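Local coordinates for flagellar biosynthesis protein FlhA (Bacillus subtilis, PDB 3MIX) that takes part in flagellar protein export, providing the adaptor for coordinated delivery of late flagellar building blocks to the type III secretion system, at residues E23-E28 and L43-P48; L106-N111 and K183-E188. All coordinates share one frame; numbering follows the deposited sequence.

Contact 1: residues E23-E28 and L43-P48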
ATOM      1  N   GLU A  23     -10.528 -20.750 -11.368  1.00 69.31           N
ATOM      2  CA  GLU A  23     -10.221 -21.464 -12.646  1.00 71.64           C
ATOM      3  C   GLU A  23      -9.048 -22.437 -12.509  1.00 71.44           C
ATOM      4  O   GLU A  23      -9.131 -23.585 -12.956  1.00 73.06           O
ATOM      5  CB  GLU A  23      -9.944 -20.465 -13.779  1.00 72.57           C
ATOM      6  CG  GLU A  23     -11.160 -20.114 -14.641  1.00 75.04           C
ATOM      7  CD  GLU A  23     -10.798 -19.860 -16.107  1.00 78.16           C
ATOM      8  OE1 GLU A  23      -9.616 -19.590 -16.411  1.00 78.17           O
ATOM      9  OE2 GLU A  23     -11.701 -19.934 -16.968  1.00 80.80           O
ATOM     10  N   ILE A  24      -7.955 -21.964 -11.905  1.00 69.44           N
ATOM     11  CA  ILE A  24      -6.775 -22.798 -11.651  1.00 69.11           C
ATOM     12  C   ILE A  24      -7.000 -23.705 -10.432  1.00 68.34           C
ATOM     13  O   ILE A  24      -6.373 -24.766 -10.313  1.00 68.87           O
ATOM     14  CB  ILE A  24      -5.477 -21.944 -11.488  1.00 67.87           C
ATOM     15  CG1 ILE A  24      -4.248 -22.742 -11.951  1.00 69.13           C
ATOM     16  CG2 ILE A  24      -5.335 -21.394 -10.061  1.00 65.04           C
ATOM     17  CD1 ILE A  24      -2.940 -22.320 -11.308  1.00 67.55           C
ATOM     18  N   LEU A  25      -7.889 -23.265  -9.535  1.00 66.82           N
ATOM     19  CA  LEU A  25      -8.355 -24.065  -8.401  1.00 66.51           C
ATOM     20  C   LEU A  25      -9.113 -25.290  -8.887  1.00 68.62           C
ATOM     21  O   LEU A  25      -9.027 -26.364  -8.285  1.00 68.93           O
ATOM     22  CB  LEU A  25      -9.254 -23.233  -7.480  1.00 65.00           C
ATOM     23  CG  LEU A  25      -8.547 -22.394  -6.415  1.00 62.72           C
ATOM     24  CD1 LEU A  25      -9.485 -21.360  -5.829  1.00 61.48           C
ATOM     25  CD2 LEU A  25      -7.972 -23.284  -5.325  1.00 62.53           C
ATOM     26  N   GLU A  26      -9.853 -25.106  -9.980  1.00 70.09           N
ATOM     27  CA  GLU A  26     -10.525 -26.197 -10.683  1.00 72.64           C
ATOM     28  C   GLU A  26      -9.515 -27.266 -11.085  1.00 73.61           C
ATOM     29  O   GLU A  26      -9.763 -28.465 -10.904  1.00 74.90           O
ATOM     30  CB  GLU A  26     -11.257 -25.673 -11.929  1.00 74.32           C
ATOM     31  CG  GLU A  26     -12.265 -24.544 -11.674  1.00 74.23           C
ATOM     32  CD  GLU A  26     -13.395 -24.944 -10.730  1.00 75.52           C
ATOM     33  OE1 GLU A  26     -13.864 -26.107 -10.782  1.00 77.88           O
ATOM     34  OE2 GLU A  26     -13.819 -24.081  -9.936  1.00 74.57           O
ATOM     35  N   GLU A  27      -8.375 -26.819 -11.614  1.00 72.81           N
ATOM     36  CA  GLU A  27      -7.302 -27.718 -12.015  1.00 73.99           C
ATOM     37  C   GLU A  27      -6.636 -28.378 -10.809  1.00 72.97           C
ATOM     38  O   GLU A  27      -6.444 -29.590 -10.800  1.00 74.55           O
ATOM     39  CB  GLU A  27      -6.265 -26.989 -12.872  1.00 74.05           C
ATOM     40  CG  GLU A  27      -5.471 -27.932 -13.792  1.00 77.21           C
ATOM     41  CD  GLU A  27      -4.357 -27.240 -14.567  1.00 77.73           C
ATOM     42  OE1 GLU A  27      -4.383 -25.991 -14.688  1.00 77.19           O
ATOM     43  OE2 GLU A  27      -3.454 -27.954 -15.055  1.00 78.81           O
ATOM     44  N   GLU A  28      -6.298 -27.575  -9.798  1.00 70.47           N
ATOM     45  CA  GLU A  28      -5.751 -28.063  -8.522  1.00 69.64           C
ATOM     46  C   GLU A  28      -6.628 -29.179  -7.929  1.00 70.45           C
ATOM     47  O   GLU A  28      -6.119 -30.226  -7.525  1.00 71.38           O
ATOM     48  CB  GLU A  28      -5.600 -26.897  -7.521  1.00 67.15           C
ATOM     49  CG  GLU A  28      -4.786 -27.195  -6.249  1.00 67.49           C
ATOM     50  CD  GLU A  28      -4.734 -26.007  -5.263  1.00 67.78           C
ATOM     51  OE1 GLU A  28      -4.909 -24.843  -5.697  1.00 67.03           O
ATOM     52  OE2 GLU A  28      -4.516 -26.237  -4.047  1.00 67.47           O
ATOM     53  N   LEU A  43      -8.881 -26.511  -0.789  1.00 32.26           N
ATOM     54  CA  LEU A  43      -9.186 -25.590  -1.887  1.00 32.05           C
ATOM     55  C   LEU A  43      -9.464 -24.158  -1.422  1.00 29.89           C
ATOM     56  O   LEU A  43      -9.344 -23.228  -2.203  1.00 28.38           O
ATOM     57  CB  LEU A  43     -10.385 -26.073  -2.710  1.00 33.43           C
ATOM     58  CG  LEU A  43     -10.256 -27.174  -3.758  1.00 37.55           C
ATOM     59  CD1 LEU A  43     -11.616 -27.458  -4.332  1.00 38.32           C
ATOM     60  CD2 LEU A  43      -9.280 -26.779  -4.879  1.00 39.72           C
ATOM     61  N   LEU A  44      -9.886 -23.991  -0.170  1.00 30.00           N
ATOM     62  CA  LEU A  44     -10.176 -22.658   0.353  1.00 29.29           C
ATOM     63  C   LEU A  44      -8.885 -22.047   0.876  1.00 28.57           C
ATOM     64  O   LEU A  44      -8.457 -22.334   2.002  1.00 28.45           O
ATOM     65  CB  LEU A  44     -11.253 -22.698   1.442  1.00 28.79           C
ATOM     66  CG  LEU A  44     -12.502 -23.523   1.153  1.00 32.98           C
ATOM     67  CD1 LEU A  44     -13.384 -23.646   2.401  1.00 32.90           C
ATOM     68  CD2 LEU A  44     -13.272 -22.974  -0.039  1.00 32.38           C
ATOM     69  N   HIS A  45      -8.264 -21.222   0.032  1.00 28.48           N
ATOM     70  CA  HIS A  45      -6.975 -20.619   0.326  1.00 28.13           C
ATOM     71  C   HIS A  45      -7.216 -19.347   1.066  1.00 26.69           C
ATOM     72  O   HIS A  45      -7.793 -18.414   0.511  1.00 27.15           O
ATOM     73  CB  HIS A  45      -6.218 -20.292  -0.963  1.00 28.40           C
ATOM     74  CG  HIS A  45      -5.713 -21.504  -1.679  1.00 31.73           C
ATOM     75  ND1 HIS A  45      -4.389 -21.889  -1.647  1.00 31.87           N
ATOM     76  CD2 HIS A  45      -6.359 -22.430  -2.425  1.00 33.50           C
ATOM     77  CE1 HIS A  45      -4.241 -22.996  -2.350  1.00 35.56           C
ATOM     78  NE2 HIS A  45      -5.420 -23.344  -2.838  1.00 36.24           N
ATOM     79  N   ILE A  46      -6.766 -19.283   2.314  1.00 25.97           N
ATOM     80  CA  ILE A  46      -6.999 -18.067   3.098  1.00 24.26           C
ATOM     81  C   ILE A  46      -5.682 -17.440   3.612  1.00 22.56           C
ATOM     82  O   ILE A  46      -5.703 -16.416   4.290  1.00 21.70           O
ATOM     83  CB  ILE A  46      -8.094 -18.283   4.208  1.00 24.94           C
ATOM     84  CG1 ILE A  46      -7.829 -19.537   5.033  1.00 26.51           C
ATOM     85  CG2 ILE A  46      -9.488 -18.431   3.587  1.00 24.61           C
ATOM     86  CD1 ILE A  46      -7.230 -19.252   6.346  1.00 31.71           C
ATOM     87  N   ASP A  47      -4.549 -18.047   3.253  1.00 21.41           N
ATOM     88  CA  ASP A  47      -3.242 -17.545   3.656  1.00 19.33           C
ATOM     89  C   ASP A  47      -3.020 -16.103   3.176  1.00 16.33           C
ATOM     90  O   ASP A  47      -3.325 -15.769   2.043  1.00 16.10           O
ATOM     91  CB  ASP A  47      -2.126 -18.444   3.130  1.00 21.12           C
ATOM     92  CG  ASP A  47      -2.320 -19.893   3.498  1.00 24.30           C
ATOM     93  OD1 ASP A  47      -3.115 -20.581   2.828  1.00 29.94           O
ATOM     94  OD2 ASP A  47      -1.664 -20.361   4.446  1.00 29.24           O
ATOM     95  N   PRO A  48      -2.472 -15.251   4.041  1.00 14.04           N
ATOM     96  CA  PRO A  48      -2.275 -13.858   3.620  1.00 12.58           C
ATOM     97  C   PRO A  48      -1.365 -13.698   2.406  1.00 12.80           C
ATOM     98  O   PRO A  48      -1.642 -12.839   1.565  1.00 13.11           O
ATOM     99  CB  PRO A  48      -1.666 -13.164   4.854  1.00 11.24           C
ATOM    100  CG  PRO A  48      -1.478 -14.176   5.882  1.00 12.55           C
ATOM    101  CD  PRO A  48      -1.892 -15.547   5.365  1.00 13.81           C
TER
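L25 lays its CD2 methyl against two parts of the loop that leads into strand 49-53: the carbonyl O of L43, and CD2 of the H45 ring, each 3.4 Å away. The methyl meets the imidazole obliquely, and the leucine and histidine side chains run past one another in opposite senses. L43 returns the contact. Its CD2 rests 3.8 Å from L25 CD2 and close to the L25 carbonyl O, so the two leucines interlock, each with a methyl near the other's backbone.

One turn along the helix, the polar half of the contact begins. E28 holds CG anti to its backbone N (chi1 -168°) and continues extended, which carries the carboxylate to the NE2 edge of the H45 ring from the opposite direction. NE2 donates to OE2 over 3.3 Å in a bent bond (139°) that uses the syn lone pair, the oxygen lying in the plane of the ring, while a weak second bond reaches OE1. Carboxylate and imidazole planes are turned 69° apart. The other ring nitrogen, ND1, is hydrogen-bonded to E50, so both nitrogens of the imidazole have carboxylate partners. With an alanine here instead of E28, H45 NE2 would probably lose its carboxylate partner on the helix, leaving the leucine contacts to hold the loop.

This is a surface contact of the FlhA cytosolic domain, joining the first modelled helix, 24-31, to the loop between helix 37-40 and strand 49-53. R92 and R94 of the edge strand 92-95 touch the H45 side chain, and L34 packs on L43.

Contact 2: residues L106-N111 and K183-E188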
ATOM      1  N   LEU A 106       2.412 -15.018  -7.378  1.00 32.65           N
ATOM      2  CA  LEU A 106       2.227 -14.452  -6.035  1.00 29.65           C
ATOM      3  C   LEU A 106       0.773 -14.101  -5.769  1.00 28.46           C
ATOM      4  O   LEU A 106       0.122 -13.441  -6.577  1.00 28.75           O
ATOM      5  CB  LEU A 106       3.104 -13.211  -5.811  1.00 29.17           C
ATOM      6  CG  LEU A 106       3.114 -12.665  -4.367  1.00 27.83           C
ATOM      7  CD1 LEU A 106       3.975 -13.533  -3.422  1.00 26.85           C
ATOM      8  CD2 LEU A 106       3.576 -11.232  -4.331  1.00 27.63           C
ATOM      9  N   LYS A 107       0.273 -14.545  -4.627  1.00 27.26           N
ATOM     10  CA  LYS A 107      -1.089 -14.240  -4.215  1.00 27.07           C
ATOM     11  C   LYS A 107      -1.064 -13.502  -2.898  1.00 24.87           C
ATOM     12  O   LYS A 107      -0.234 -13.781  -2.040  1.00 24.10           O
ATOM     13  CB  LYS A 107      -1.931 -15.514  -4.096  1.00 27.89           C
ATOM     14  CG  LYS A 107      -1.884 -16.395  -5.350  1.00 31.92           C
ATOM     15  CD  LYS A 107      -2.549 -17.772  -5.156  1.00 36.03           C
ATOM     16  CE  LYS A 107      -4.081 -17.667  -5.146  1.00 38.84           C
ATOM     17  NZ  LYS A 107      -4.752 -18.926  -5.613  1.00 38.93           N
ATOM     18  N   ILE A 108      -1.967 -12.543  -2.754  1.00 24.39           N
ATOM     19  CA  ILE A 108      -2.127 -11.821  -1.506  1.00 23.55           C
ATOM     20  C   ILE A 108      -3.587 -11.864  -1.091  1.00 24.57           C
ATOM     21  O   ILE A 108      -4.462 -11.402  -1.813  1.00 25.14           O
ATOM     22  CB  ILE A 108      -1.577 -10.360  -1.605  1.00 23.03           C
ATOM     23  CG1 ILE A 108      -0.032 -10.383  -1.585  1.00 21.74           C
ATOM     24  CG2 ILE A 108      -2.155  -9.474  -0.471  1.00 20.80           C
ATOM     25  CD1 ILE A 108       0.619  -9.073  -1.930  1.00 24.20           C
ATOM     26  N   LYS A 109      -3.850 -12.458   0.061  1.00 26.17           N
ATOM     27  CA  LYS A 109      -5.197 -12.484   0.612  1.00 28.58           C
ATOM     28  C   LYS A 109      -6.138 -13.198  -0.373  1.00 30.75           C
ATOM     29  O   LYS A 109      -7.289 -12.802  -0.552  1.00 31.64           O
ATOM     30  CB  LYS A 109      -5.658 -11.046   0.893  1.00 28.14           C
ATOM     31  CG  LYS A 109      -6.116 -10.761   2.313  1.00 29.77           C
ATOM     32  CD  LYS A 109      -4.984 -10.815   3.339  1.00 32.57           C
ATOM     33  CE  LYS A 109      -5.552 -10.606   4.761  1.00 34.53           C
ATOM     34  NZ  LYS A 109      -4.503 -10.486   5.864  1.00 33.78           N
ATOM     35  N   GLY A 110      -5.628 -14.240  -1.029  1.00 32.39           N
ATOM     36  CA  GLY A 110      -6.438 -15.056  -1.936  1.00 34.30           C
ATOM     37  C   GLY A 110      -6.398 -14.662  -3.397  1.00 35.56           C
ATOM     38  O   GLY A 110      -6.842 -15.422  -4.230  1.00 36.82           O
ATOM     39  N   ASN A 111      -5.872 -13.481  -3.726  1.00 35.61           N
ATOM     40  CA  ASN A 111      -5.865 -13.021  -5.125  1.00 36.87           C
ATOM     41  C   ASN A 111      -4.486 -13.026  -5.752  1.00 37.40           C
ATOM     42  O   ASN A 111      -3.513 -12.606  -5.127  1.00 36.67           O
ATOM     43  CB  ASN A 111      -6.422 -11.600  -5.245  1.00 36.87           C
ATOM     44  CG  ASN A 111      -7.735 -11.413  -4.525  1.00 37.31           C
ATOM     45  OD1 ASN A 111      -8.729 -12.069  -4.838  1.00 38.89           O
ATOM     46  ND2 ASN A 111      -7.753 -10.493  -3.559  1.00 38.09           N
ATOM     47  N   LYS A 183       4.369  -3.989  -1.569  1.00 21.10           N
ATOM     48  CA  LYS A 183       4.249  -2.542  -1.375  1.00 21.68           C
ATOM     49  C   LYS A 183       2.959  -2.024  -1.995  1.00 21.18           C
ATOM     50  O   LYS A 183       2.271  -1.220  -1.388  1.00 20.72           O
ATOM     51  CB  LYS A 183       5.464  -1.799  -1.943  1.00 22.89           C
ATOM     52  CG  LYS A 183       6.669  -1.836  -1.001  1.00 24.93           C
ATOM     53  CD  LYS A 183       7.943  -1.404  -1.693  1.00 30.37           C
ATOM     54  CE  LYS A 183       7.878   0.049  -2.105  1.00 34.60           C
ATOM     55  NZ  LYS A 183       9.148   0.482  -2.767  1.00 41.06           N
ATOM     56  N   GLN A 184       2.615  -2.533  -3.173  1.00 20.96           N
ATOM     57  CA  GLN A 184       1.404  -2.100  -3.843  1.00 21.73           C
ATOM     58  C   GLN A 184       0.148  -2.551  -3.076  1.00 20.46           C
ATOM     59  O   GLN A 184      -0.915  -1.939  -3.217  1.00 20.91           O
ATOM     60  CB  GLN A 184       1.384  -2.627  -5.284  1.00 23.52           C
ATOM     61  CG  GLN A 184       0.151  -2.226  -6.119  1.00 26.02           C
ATOM     62  CD  GLN A 184       0.109  -2.864  -7.515  1.00 32.11           C
ATOM     63  OE1 GLN A 184      -0.951  -2.913  -8.155  1.00 34.28           O
ATOM     64  NE2 GLN A 184       1.258  -3.359  -7.990  1.00 32.86           N
ATOM     65  N   HIS A 185       0.275  -3.631  -2.289  1.00 18.05           N
ATOM     66  CA  HIS A 185      -0.867  -4.231  -1.610  1.00 15.30           C
ATOM     67  C   HIS A 185      -0.751  -4.212  -0.085  1.00 13.23           C
ATOM     68  O   HIS A 185      -1.529  -4.886   0.588  1.00 11.19           O
ATOM     69  CB  HIS A 185      -1.097  -5.670  -2.124  1.00 15.86           C
ATOM     70  CG  HIS A 185      -1.483  -5.733  -3.574  1.00 17.48           C
ATOM     71  ND1 HIS A 185      -2.776  -5.530  -4.010  1.00 17.37           N
ATOM     72  CD2 HIS A 185      -0.737  -5.931  -4.693  1.00 18.66           C
ATOM     73  CE1 HIS A 185      -2.814  -5.610  -5.329  1.00 16.87           C
ATOM     74  NE2 HIS A 185      -1.591  -5.855  -5.767  1.00 17.97           N
ATOM     75  N   ALA A 186       0.201  -3.430   0.454  1.00 12.46           N
ATOM     76  CA  ALA A 186       0.488  -3.389   1.909  1.00 11.28           C
ATOM     77  C   ALA A 186      -0.741  -3.118   2.730  1.00 10.75           C
ATOM     78  O   ALA A 186      -0.887  -3.636   3.845  1.00 11.30           O
ATOM     79  CB  ALA A 186       1.583  -2.326   2.239  1.00 11.67           C
ATOM     80  N   HIS A 187      -1.630  -2.293   2.186  1.00 10.37           N
ATOM     81  CA  HIS A 187      -2.820  -1.891   2.904  1.00  9.72           C
ATOM     82  C   HIS A 187      -3.774  -3.066   3.075  1.00 10.36           C
ATOM     83  O   HIS A 187      -4.588  -3.057   3.995  1.00  9.73           O
ATOM     84  CB  HIS A 187      -3.502  -0.735   2.173  1.00 10.70           C
ATOM     85  CG  HIS A 187      -3.995  -1.084   0.799  1.00 12.03           C
ATOM     86  ND1 HIS A 187      -3.180  -1.070  -0.316  1.00 15.49           N
ATOM     87  CD2 HIS A 187      -5.225  -1.427   0.359  1.00 11.95           C
ATOM     88  CE1 HIS A 187      -3.890  -1.387  -1.383  1.00 14.59           C
ATOM     89  NE2 HIS A 187      -5.129  -1.631  -0.996  1.00 13.75           N
ATOM     90  N   GLU A 188      -3.662  -4.072   2.194  1.00 10.72           N
ATOM     91  CA  GLU A 188      -4.435  -5.302   2.309  1.00 12.39           C
ATOM     92  C   GLU A 188      -3.863  -6.237   3.361  1.00 11.44           C
ATOM     93  O   GLU A 188      -4.536  -7.166   3.756  1.00 11.48           O
ATOM     94  CB  GLU A 188      -4.464  -6.056   0.969  1.00 14.12           C
ATOM     95  CG  GLU A 188      -5.417  -5.461  -0.070  1.00 19.34           C
ATOM     96  CD  GLU A 188      -5.182  -6.054  -1.433  1.00 27.41           C
ATOM     97  OE1 GLU A 188      -4.988  -7.287  -1.514  1.00 30.24           O
ATOM     98  OE2 GLU A 188      -5.166  -5.297  -2.434  1.00 32.50           O
TER
HETATM   99  O   HOH W   1      -5.347  -9.172  -3.023  1.00 17.35           O
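I108, the last residue of strand 103-108, meets the C-terminal part of helix 170-189 just where a type I' turn, I108 to N111, closes the beta hairpin of strands 103-108 and 111-117. The buried I108 makes the tightly packed part. With CG1 anti to its carbonyl carbon (chi1 -75°), it places CD1 3.8 Å from H185 CB, an apolar contact, while its CG2 methyl lies against a carboxylate oxygen, 3.7 Å from E188 OE1, the isoleucine and glutamate crossing at about a right angle. V113 of the next strand also touches both I108 and H185.

Within the helix, H185 ND1 donates to E188 OE2 over 2.9 Å in a nearly straight bond (170°); the oxygen lies in the imidazole plane, but the nitrogen stands above the carboxylate plane. This bond limits how the carboxylate can turn beside I108.

The solvent side belongs to the exposed K109, bent at chi2, whose methylenes only pass the E188 carbonyl, CD coming within 3.7 Å of that O. Near the turn a water is held by two sound bonds, donating to the I108 carbonyl O (2.7 Å) and accepting from N111 ND2 at 2.8 Å.

In the fold
Contact 1 closes before contact 2 opens along the chain, and their centres lie about 15 Å apart. They meet through the four-stranded mixed sheet, in which strand 49-53 pairs with both 92-95 and 103-108. The loop of contact 1 runs directly into strand 49-53, and P48 O at its end lies 2.7 Å from K109 N, a probable hydrogen bond to the hairpin of contact 2. The centre of contact 1 lies about 24 Å from the centre of the chain, that of contact 2, which joins the sheet to helix 170-189, about 9 Å. Together they link the first modelled helix, through the sheet, to the more central helical part of the cytosolic domain.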